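Local coordinates for PP1b (Porcine reproductive and respiratory syndrome virus, PDB 6JDR), which probably unwinds RNA and DNA duplexes with 5' to 3' polarity at the expense of ATP, as the helicase portion of the viral replicase polyprotein, at residues I169-T173 against H174-L178; Q162-D165 against G166-I169; I329-D332 against S333-G336; A357-A360 against I361-R365. The protein carries 1 engineered substitution. One frame throughout, in Å; residues are numbered along the deposited sequence.

Contact 1: residues I169-T173 against H174-L178; sequences IYTPT and HQTML
Thr173 and Thr176 form a capping box at the N-terminus of helix 174-184, where strand 168-171 hands over to the helix of a beta-alpha-beta unit. The sequence TPTHQT at this junction is consistent with motif Ia of superfamily 1 helicases. Thr173 is the N-cap: its OG1 accepts from Thr176 N at 3.1 Å, along an almost straight N-H line (172°). The exchange is completed by Thr176 OG1, which takes the N-H of Thr173 at 2.9 Å. Threonine suits both posts, since in each residue OG1 lies between the backbone N and the carbonyl carbon (chi1 73° in Thr173, 57° in Thr176), which turns the hydroxyl back onto the main chain. The first helical turn is then closed by Met177 N, bonded to Thr173 O at 2.9 Å.

Thr171, the last strand residue, reaches the same helix end with both branches. Its OG1, 2.7 Å from Thr176 OG1, bonds to Asp225, a residue of a zinc site that is not occupied in this chain. Its methyl CG2 rests against Met177, 3.4 Å from Met177 CA, the two side chains crossing at about a right angle. Pro172 lays its ring beside the same hydroxyl, with CD 3.5 Å from Thr176 OG1, and its fixed phi suits the bend out of the strand.

The backbone N-H groups of Thr173 and Thr176 are each taken by the other residue's hydroxyl oxygen, and these reciprocal bonds fix both hydroxyls. Through Thr171, bonded to Asp225, the helix start comes close to the acidic residues of that zinc site.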
loop_
_atom_site.group_PDB
_atom_site.type_symbol
_atom_site.label_atom_id
_atom_site.label_comp_id
_atom_site.label_asym_id
_atom_site.label_seq_id
_atom_site.Cartn_x
_atom_site.Cartn_y
_atom_site.Cartn_z
ATOM N N ILE A 169 2.842 4.797 -8.030
ATOM C CA ILE A 169 1.640 5.110 -7.269
ATOM C C ILE A 169 0.491 5.381 -8.242
ATOM O O ILE A 169 0.529 6.349 -9.005
ATOM C CB ILE A 169 1.868 6.320 -6.340
ATOM C CG1 ILE A 169 2.958 5.990 -5.309
ATOM C CG2 ILE A 169 0.578 6.713 -5.630
ATOM C CD1 ILE A 169 3.581 7.202 -4.648
ATOM N N TYR A 170 -0.515 4.509 -8.222
ATOM C CA TYR A 170 -1.705 4.681 -9.047
ATOM C C TYR A 170 -2.762 5.459 -8.268
ATOM O O TYR A 170 -2.964 5.222 -7.075
ATOM C CB TYR A 170 -2.259 3.327 -9.491
ATOM C CG TYR A 170 -1.327 2.550 -10.394
ATOM C CD1 TYR A 170 -1.312 2.774 -11.767
ATOM C CD2 TYR A 170 -0.461 1.584 -9.877
ATOM C CE1 TYR A 170 -0.465 2.063 -12.598
ATOM C CE2 TYR A 170 0.391 0.867 -10.701
ATOM C CZ TYR A 170 0.385 1.107 -12.060
ATOM O OH TYR A 170 1.226 0.399 -12.888
ATOM N N THR A 171 -3.435 6.381 -8.950
ATOM C CA THR A 171 -4.379 7.283 -8.304
ATOM C C THR A 171 -5.557 7.575 -9.252
ATOM O O THR A 171 -5.352 7.743 -10.458
ATOM C CB THR A 171 -3.663 8.574 -7.853
ATOM O OG1 THR A 171 -4.539 9.374 -7.051
ATOM C CG2 THR A 171 -3.178 9.387 -9.049
ATOM N N PRO A 172 -6.792 7.613 -8.711
ATOM C CA PRO A 172 -8.017 7.620 -9.519
ATOM C C PRO A 172 -8.318 8.869 -10.354
ATOM O O PRO A 172 -8.786 8.729 -11.482
ATOM C CB PRO A 172 -9.127 7.415 -8.478
ATOM C CG PRO A 172 -8.542 7.895 -7.200
ATOM C CD PRO A 172 -7.098 7.509 -7.273
ATOM N N THR A 173 -8.087 10.066 -9.820
ATOM C CA THR A 173 -8.480 11.295 -10.519
ATOM C C THR A 173 -7.323 12.254 -10.722
ATOM O O THR A 173 -6.251 12.083 -10.148
ATOM C CB THR A 173 -9.594 12.047 -9.773
ATOM O OG1 THR A 173 -9.057 12.675 -8.602
ATOM C CG2 THR A 173 -10.729 11.089 -9.385
ATOM N N HIS A 174 -7.560 13.266 -11.551
ATOM C CA HIS A 174 -6.582 14.332 -11.786
ATOM C C HIS A 174 -6.211 15.025 -10.481
ATOM O O HIS A 174 -5.045 15.331 -10.245
ATOM C CB HIS A 174 -7.139 15.364 -12.769
ATOM C CG HIS A 174 -7.255 14.860 -14.172
ATOM N ND1 HIS A 174 -7.546 15.685 -15.235
ATOM C CD2 HIS A 174 -7.104 13.618 -14.691
ATOM C CE1 HIS A 174 -7.587 14.971 -16.347
ATOM N NE2 HIS A 174 -7.321 13.715 -16.045
ATOM N N GLN A 175 -7.214 15.266 -9.643
ATOM C CA GLN A 175 -7.021 15.986 -8.400
ATOM C C GLN A 175 -6.212 15.174 -7.402
ATOM O O GLN A 175 -5.292 15.705 -6.778
ATOM C CB GLN A 175 -8.371 16.371 -7.787
ATOM C CG GLN A 175 -8.259 17.301 -6.585
ATOM C CD GLN A 175 -7.509 18.582 -6.910
ATOM O OE1 GLN A 175 -7.792 19.244 -7.911
ATOM N NE2 GLN A 175 -6.547 18.935 -6.067
ATOM N N THR A 176 -6.550 13.894 -7.249
ATOM C CA THR A 176 -5.813 13.014 -6.341
ATOM C C THR A 176 -4.379 12.854 -6.840
ATOM O O THR A 176 -3.443 12.858 -6.054
ATOM C CB THR A 176 -6.492 11.634 -6.165
ATOM O OG1 THR A 176 -6.644 10.986 -7.434
ATOM C CG2 THR A 176 -7.863 11.789 -5.505
ATOM N N MET A 177 -4.215 12.745 -8.154
ATOM C CA MET A 177 -2.890 12.770 -8.768
ATOM C C MET A 177 -2.111 14.032 -8.390
ATOM O O MET A 177 -0.924 13.949 -8.073
ATOM C CB MET A 177 -3.000 12.670 -10.296
ATOM C CG MET A 177 -1.664 12.631 -11.015
ATOM S SD MET A 177 -1.853 12.450 -12.795
ATOM C CE MET A 177 -0.142 12.470 -13.321
ATOM N N LEU A 178 -2.777 15.187 -8.430
ATOM C CA LEU A 178 -2.147 16.461 -8.070
ATOM C C LEU A 178 -1.814 16.523 -6.581
ATOM O O LEU A 178 -0.734 16.978 -6.199
ATOM C CB LEU A 178 -3.046 17.643 -8.457
ATOM C CG LEU A 178 -2.498 19.062 -8.236
ATOM C CD1 LEU A 178 -1.163 19.268 -8.941
ATOM C CD2 LEU A 178 -3.512 20.096 -8.709
#

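Contact 2: residues Q162-D165 against G166-I169; sequences QVQD and GDVI
With chi1 at -62°, Asp167 sets its CG opposite its own carbonyl carbon and swings the carboxylate back over Gln164, while a small chi2 of -23° presents OD2 to the backbone N-H of Gln164. The motif is a type I beta turn from Gln164 to Asp167, which leads the chain from the end of helix 155-162 into strand 168-171 of the parallel sheet in the helicase core.

Two bonds close the turn. Asp167 N donates to Gln164 O at 3.1 Å, coming from above the carbonyl plane, and Gln164 N returns a bond to Asp167 OD2 at 2.7 Å, 45° out of the carboxylate plane. Aspartate is short enough to make this second link within its own turn. Its other oxygen, OD1, accepts from Asn221 N, so the carboxylate is held from two directions and also ties the turn to the loop before strand 222-224. Gly166 occupies the third position of the turn, and Asp165 suits the exposed side of the bend.

Next to the polar turn, branched aliphatic residues take over, facing Leu184 of helix 174-184. There Val163 and Ile169 cross at about a right angle, with Val163 CG2 3.8 Å from Ile169 CD1.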
loop_
_atom_site.group_PDB
_atom_site.type_symbol
_atom_site.label_atom_id
_atom_site.label_comp_id
_atom_site.label_asym_id
_atom_site.label_seq_id
_atom_site.Cartn_x
_atom_site.Cartn_y
_atom_site.Cartn_z
ATOM N N GLN A 162 7.338 4.899 3.202
ATOM C CA GLN A 162 7.374 3.606 2.510
ATOM C C GLN A 162 7.798 3.708 1.046
ATOM O O GLN A 162 8.389 2.773 0.509
ATOM C CB GLN A 162 5.997 2.938 2.586
ATOM C CG GLN A 162 5.598 2.502 3.990
ATOM C CD GLN A 162 6.229 1.187 4.415
ATOM O OE1 GLN A 162 6.849 0.488 3.610
ATOM N NE2 GLN A 162 6.072 0.842 5.691
ATOM N N VAL A 163 7.486 4.830 0.402
ATOM C CA VAL A 163 7.718 4.981 -1.037
ATOM C C VAL A 163 9.204 5.129 -1.380
ATOM O O VAL A 163 9.979 5.674 -0.594
ATOM C CB VAL A 163 6.913 6.173 -1.616
ATOM C CG1 VAL A 163 7.507 7.509 -1.181
ATOM C CG2 VAL A 163 6.831 6.085 -3.134
ATOM N N GLN A 164 9.580 4.634 -2.558
ATOM C CA GLN A 164 10.955 4.703 -3.057
ATOM C C GLN A 164 10.959 5.162 -4.509
ATOM O O GLN A 164 9.918 5.177 -5.163
ATOM C CB GLN A 164 11.629 3.336 -2.959
ATOM C CG GLN A 164 11.591 2.716 -1.571
ATOM C CD GLN A 164 12.242 1.349 -1.532
ATOM O OE1 GLN A 164 13.349 1.162 -2.041
ATOM N NE2 GLN A 164 11.559 0.383 -0.926
ATOM N N ASP A 165 12.137 5.510 -5.018
ATOM C CA ASP A 165 12.263 6.088 -6.359
ATOM C C ASP A 165 11.854 5.147 -7.496
ATOM O O ASP A 165 11.463 5.612 -8.567
ATOM C CB ASP A 165 13.691 6.601 -6.595
ATOM C CG ASP A 165 13.998 7.876 -5.815
ATOM O OD1 ASP A 165 13.197 8.261 -4.934
ATOM O OD2 ASP A 165 15.048 8.500 -6.086
ATOM N N GLY A 166 11.941 3.838 -7.272
ATOM C CA GLY A 166 11.542 2.855 -8.286
ATOM C C GLY A 166 10.062 2.492 -8.283
ATOM O O GLY A 166 9.591 1.778 -9.171
ATOM N N ASP A 167 9.324 2.986 -7.292
ATOM C CA ASP A 167 7.931 2.593 -7.092
ATOM C C ASP A 167 6.959 3.333 -8.008
ATOM O O ASP A 167 7.316 4.327 -8.642
ATOM C CB ASP A 167 7.530 2.819 -5.631
ATOM C CG ASP A 167 8.340 1.976 -4.670
ATOM O OD1 ASP A 167 8.884 0.937 -5.097
ATOM O OD2 ASP A 167 8.431 2.352 -3.483
ATOM N N VAL A 168 5.730 2.825 -8.062
ATOM C CA VAL A 168 4.654 3.410 -8.860
ATOM C C VAL A 168 3.427 3.603 -7.975
ATOM O O VAL A 168 3.022 2.689 -7.253
ATOM C CB VAL A 168 4.277 2.509 -10.055
ATOM C CG1 VAL A 168 3.175 3.151 -10.891
ATOM C CG2 VAL A 168 5.499 2.225 -10.916
ATOM N N ILE A 169 2.842 4.797 -8.030
ATOM C CA ILE A 169 1.640 5.110 -7.269
ATOM C C ILE A 169 0.491 5.381 -8.242
ATOM O O ILE A 169 0.529 6.349 -9.005
ATOM C CB ILE A 169 1.868 6.320 -6.340
ATOM C CG1 ILE A 169 2.958 5.990 -5.309
ATOM C CG2 ILE A 169 0.578 6.713 -5.630
ATOM C CD1 ILE A 169 3.581 7.202 -4.648
#

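Contact 3: residues I329-D332 against S333-G336; sequences ITID and SSQG
Over one face of the flat side-chain amide of Gln335 lies Asp332 O, 3.5 Å from Gln335 CD; the carbonyl is steeply inclined to that face, and the contact is packing. A second flat group, the peptide carbonyl of Ile331, is approached over its face as well: Ser334 N stands 73° out of that plane and bonds to Ile331 O at 3.2 Å. At the same oxygen arrives Ser334 OG, whose modelled separation of 2.5 Å from Ile331 O is very short and not to be read too exactly.

The chain here turns tightly, with a type I turn from Asp332 to Gln335, in a sequence (DSSQG) consistent with motif V of superfamily 1 helicases. Thr330 holds the start of the turn. Its OG1 lies between the backbone N and the carbonyl carbon (chi1 58°), which brings it to accept two bonds from Ser333: one from Ser333 N at 3.0 Å, the other from Ser333 OG at 2.7 Å. Ser333 N and Ser334 N also reach Thr330 O, both weakly. Small hydroxyl residues suit so close a winding, because each can bond to main chain or hydroxyl only a turn away. On the apolar side, Ile329 CD1 lies 3.9 Å from Ser334 CB.

The short, weakly bonded strand 329-330 lies at one edge of the five-stranded parallel sheet, and Ile329 pairs there with strand 315-318. Ile331 packs on Val359 and Ala360 of helix 354-361, and Asp332 forms a salt bridge with Arg356 of that helix.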
loop_
_atom_site.group_PDB
_atom_site.type_symbol
_atom_site.label_atom_id
_atom_site.label_comp_id
_atom_site.label_asym_id
_atom_site.label_seq_id
_atom_site.Cartn_x
_atom_site.Cartn_y
_atom_site.Cartn_z
ATOM N N ILE A 329 12.244 2.523 41.232
ATOM C CA ILE A 329 11.105 1.619 41.408
ATOM C C ILE A 329 11.244 0.397 40.513
ATOM O O ILE A 329 12.030 0.399 39.562
ATOM C CB ILE A 329 9.769 2.322 41.093
ATOM C CG1 ILE A 329 9.763 2.867 39.657
ATOM C CG2 ILE A 329 9.517 3.442 42.094
ATOM C CD1 ILE A 329 8.430 3.430 39.217
ATOM N N THR A 330 10.475 -0.646 40.812
ATOM C CA THR A 330 10.436 -1.816 39.947
ATOM C C THR A 330 9.692 -1.494 38.659
ATOM O O THR A 330 8.939 -0.517 38.582
ATOM C CB THR A 330 9.747 -3.023 40.607
ATOM O OG1 THR A 330 8.407 -2.673 40.979
ATOM C CG2 THR A 330 10.524 -3.487 41.824
ATOM N N ILE A 331 9.905 -2.331 37.653
ATOM C CA ILE A 331 9.186 -2.217 36.394
ATOM C C ILE A 331 7.708 -2.553 36.613
ATOM O O ILE A 331 6.837 -1.954 35.983
ATOM C CB ILE A 331 9.799 -3.132 35.315
ATOM C CG1 ILE A 331 11.233 -2.686 34.996
ATOM C CG2 ILE A 331 8.957 -3.108 34.050
ATOM C CD1 ILE A 331 12.088 -3.766 34.362
ATOM N N ASP A 332 7.428 -3.491 37.516
ATOM C CA ASP A 332 6.047 -3.829 37.875
ATOM C C ASP A 332 5.300 -2.654 38.510
ATOM O O ASP A 332 4.102 -2.482 38.281
ATOM C CB ASP A 332 6.011 -5.030 38.824
ATOM C CG ASP A 332 6.498 -6.308 38.165
ATOM O OD1 ASP A 332 7.315 -6.224 37.221
ATOM O OD2 ASP A 332 6.064 -7.400 38.594
ATOM N N SER A 333 6.009 -1.853 39.303
ATOM C CA SER A 333 5.420 -0.683 39.960
ATOM C C SER A 333 5.224 0.497 39.012
ATOM O O SER A 333 4.479 1.424 39.327
ATOM C CB SER A 333 6.292 -0.239 41.137
ATOM O OG SER A 333 6.412 -1.276 42.093
ATOM N N SER A 334 5.895 0.467 37.864
ATOM C CA SER A 334 5.825 1.552 36.883
ATOM C C SER A 334 4.640 1.444 35.915
ATOM O O SER A 334 4.470 2.308 35.052
ATOM C CB SER A 334 7.123 1.597 36.073
ATOM O OG SER A 334 7.288 0.411 35.313
ATOM N N GLN A 335 3.832 0.391 36.053
ATOM C CA GLN A 335 2.709 0.156 35.142
ATOM C C GLN A 335 1.646 1.246 35.277
ATOM O O GLN A 335 1.203 1.563 36.385
ATOM C CB GLN A 335 2.085 -1.218 35.396
ATOM C CG GLN A 335 3.006 -2.383 35.069
ATOM C CD GLN A 335 2.409 -3.731 35.425
ATOM O OE1 GLN A 335 1.191 -3.895 35.459
ATOM N NE2 GLN A 335 3.270 -4.709 35.687
ATOM N N GLY A 336 1.245 1.811 34.141
ATOM C CA GLY A 336 0.292 2.913 34.112
ATOM C C GLY A 336 0.893 4.251 34.513
ATOM O O GLY A 336 0.165 5.160 34.919
#

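Contact 4: residues A357-A360 against I361-R365; sequences ALVA and ITRAR
Hydrogen bonds dominate where Thr362 and Arg363 fold back on the last turn of helix 354-361, in a sequence (AITRAR) consistent with motif VI of superfamily 1 helicases. The regular helical pattern ends with Ile361 N bonded to Ala357 O at 3.0 Å. Thr362 N then divides its donation weakly between Leu358 O and Val359 O, and the Thr362 side chain makes up for this: OG1 donates to Leu358 O at 2.7 Å. Its chi1 of 58° tucks the hydroxyl against the helix end. Threonine suits the place because this hydroxyl can donate there while accepting from Arg363, and its methyl still meets Leu358.

The bond from Arg363 NH2 to Thr362 OG1, 2.8 Å long, is nearly straight (175°) and in the guanidinium plane, so the hydroxyl is gripped from two quarters. Arg363 NE adds a weak bond to Val359 O at 2.8 Å. Bends at chi2 and chi3 (84° at the latter) curl the long side chain back to that carbonyl, and the two contacts together fix the rotation of the guanidinium. Its NH1 bonds weakly to Ala337 O.

Apolar contacts flank these bonds. Val359 CG1 lies over one face of the guanidinium, 3.9 Å from Arg363 NE, and Leu358 CD1 touches Thr362 CG2 at 3.9 Å.

Around this helix end, Leu358, Ile361 and Thr362 pack on helix 281-287, whereas Ala360, small enough for close approach, meets Leu344 of strand 342-345, and Arg363 and Ala364 meet Val342 of the same strand.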
loop_
_atom_site.group_PDB
_atom_site.type_symbol
_atom_site.label_atom_id
_atom_site.label_comp_id
_atom_site.label_asym_id
_atom_site.label_seq_id
_atom_site.Cartn_x
_atom_site.Cartn_y
_atom_site.Cartn_z
ATOM N N ALA A 357 10.157 -6.123 29.940
ATOM C CA ALA A 357 10.877 -5.286 28.985
ATOM C C ALA A 357 9.923 -4.391 28.204
ATOM O O ALA A 357 10.238 -3.238 27.931
ATOM C CB ALA A 357 11.702 -6.142 28.036
ATOM N N LEU A 358 8.756 -4.921 27.854
ATOM C CA LEU A 358 7.742 -4.141 27.153
ATOM C C LEU A 358 7.269 -2.969 28.007
ATOM O O LEU A 358 7.077 -1.866 27.499
ATOM C CB LEU A 358 6.550 -5.021 26.765
ATOM C CG LEU A 358 5.372 -4.318 26.079
ATOM C CD1 LEU A 358 5.831 -3.506 24.872
ATOM C CD2 LEU A 358 4.314 -5.332 25.670
ATOM N N VAL A 359 7.084 -3.208 29.301
ATOM C CA VAL A 359 6.649 -2.150 30.207
ATOM C C VAL A 359 7.749 -1.104 30.350
ATOM O O VAL A 359 7.474 0.088 30.296
ATOM C CB VAL A 359 6.253 -2.695 31.594
ATOM C CG1 VAL A 359 5.942 -1.554 32.554
ATOM C CG2 VAL A 359 5.047 -3.614 31.479
ATOM N N ALA A 360 8.990 -1.557 30.501
ATOM C CA ALA A 360 10.132 -0.661 30.721
ATOM C C ALA A 360 10.416 0.267 29.540
ATOM O O ALA A 360 10.733 1.442 29.728
ATOM C CB ALA A 360 11.377 -1.471 31.053
ATOM N N ILE A 361 10.305 -0.268 28.327
ATOM C CA ILE A 361 10.578 0.496 27.112
ATOM C C ILE A 361 9.480 1.522 26.817
ATOM O O ILE A 361 9.743 2.554 26.197
ATOM C CB ILE A 361 10.753 -0.454 25.906
ATOM C CG1 ILE A 361 11.986 -1.348 26.105
ATOM C CG2 ILE A 361 10.861 0.318 24.596
ATOM C CD1 ILE A 361 13.275 -0.600 26.362
ATOM N N THR A 362 8.261 1.254 27.277
ATOM C CA THR A 362 7.111 2.091 26.941
ATOM C C THR A 362 6.711 3.105 28.028
ATOM O O THR A 362 5.613 3.659 27.976
ATOM C CB THR A 362 5.890 1.213 26.608
ATOM O OG1 THR A 362 5.594 0.366 27.724
ATOM C CG2 THR A 362 6.162 0.364 25.373
ATOM N N ARG A 363 7.587 3.348 29.003
ATOM C CA ARG A 363 7.337 4.369 30.025
ATOM C C ARG A 363 7.807 5.754 29.573
ATOM O O ARG A 363 7.164 6.759 29.876
ATOM C CB ARG A 363 8.048 4.022 31.338
ATOM C CG ARG A 363 7.688 2.683 31.959
ATOM C CD ARG A 363 6.189 2.496 32.112
ATOM N NE ARG A 363 5.560 1.997 30.889
ATOM C CZ ARG A 363 4.250 2.009 30.644
ATOM N NH1 ARG A 363 3.390 2.502 31.531
ATOM N NH2 ARG A 363 3.793 1.524 29.496
ATOM N N ALA A 364 8.934 5.800 28.865
ATOM C CA ALA A 364 9.582 7.064 28.516
ATOM C C ALA A 364 8.929 7.756 27.328
ATOM O O ALA A 364 8.355 7.107 26.449
ATOM C CB ALA A 364 11.057 6.839 28.230
ATOM N N ARG A 365 9.044 9.082 27.308
ATOM C CA ARG A 365 8.511 9.905 26.229
ATOM C C ARG A 365 9.622 10.360 25.285
ATOM O O ARG A 365 9.534 10.152 24.075
ATOM C CB ARG A 365 7.779 11.117 26.811
ATOM C CG ARG A 365 7.055 11.972 25.784
ATOM C CD ARG A 365 6.261 13.084 26.452
ATOM N NE ARG A 365 5.044 12.593 27.100
ATOM C CZ ARG A 365 3.917 12.266 26.465
ATOM N NH1 ARG A 365 3.826 12.354 25.138
ATOM N NH2 ARG A 365 2.872 11.835 27.163
#

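Along the chain the order is contact 2, contact 1, contact 3, contact 4. Contacts 2 and 1 bracket strand 168-171 of the seven-stranded parallel sheet: they share Ile169, one leading into the strand and the other out of it, with centres about 15 Å apart. Contacts 3 and 4 belong with the five-stranded parallel sheet, and their centres are about 10 Å apart; they touch where Val359 and Arg363 pack against the loop at 331-336. Between the groups, centres of contacts 1 and 3 are about 49 Å apart. The pairs thus sit in the two parallel-sheet domains, consistent with the paired RecA-like domains of a superfamily 1 helicase.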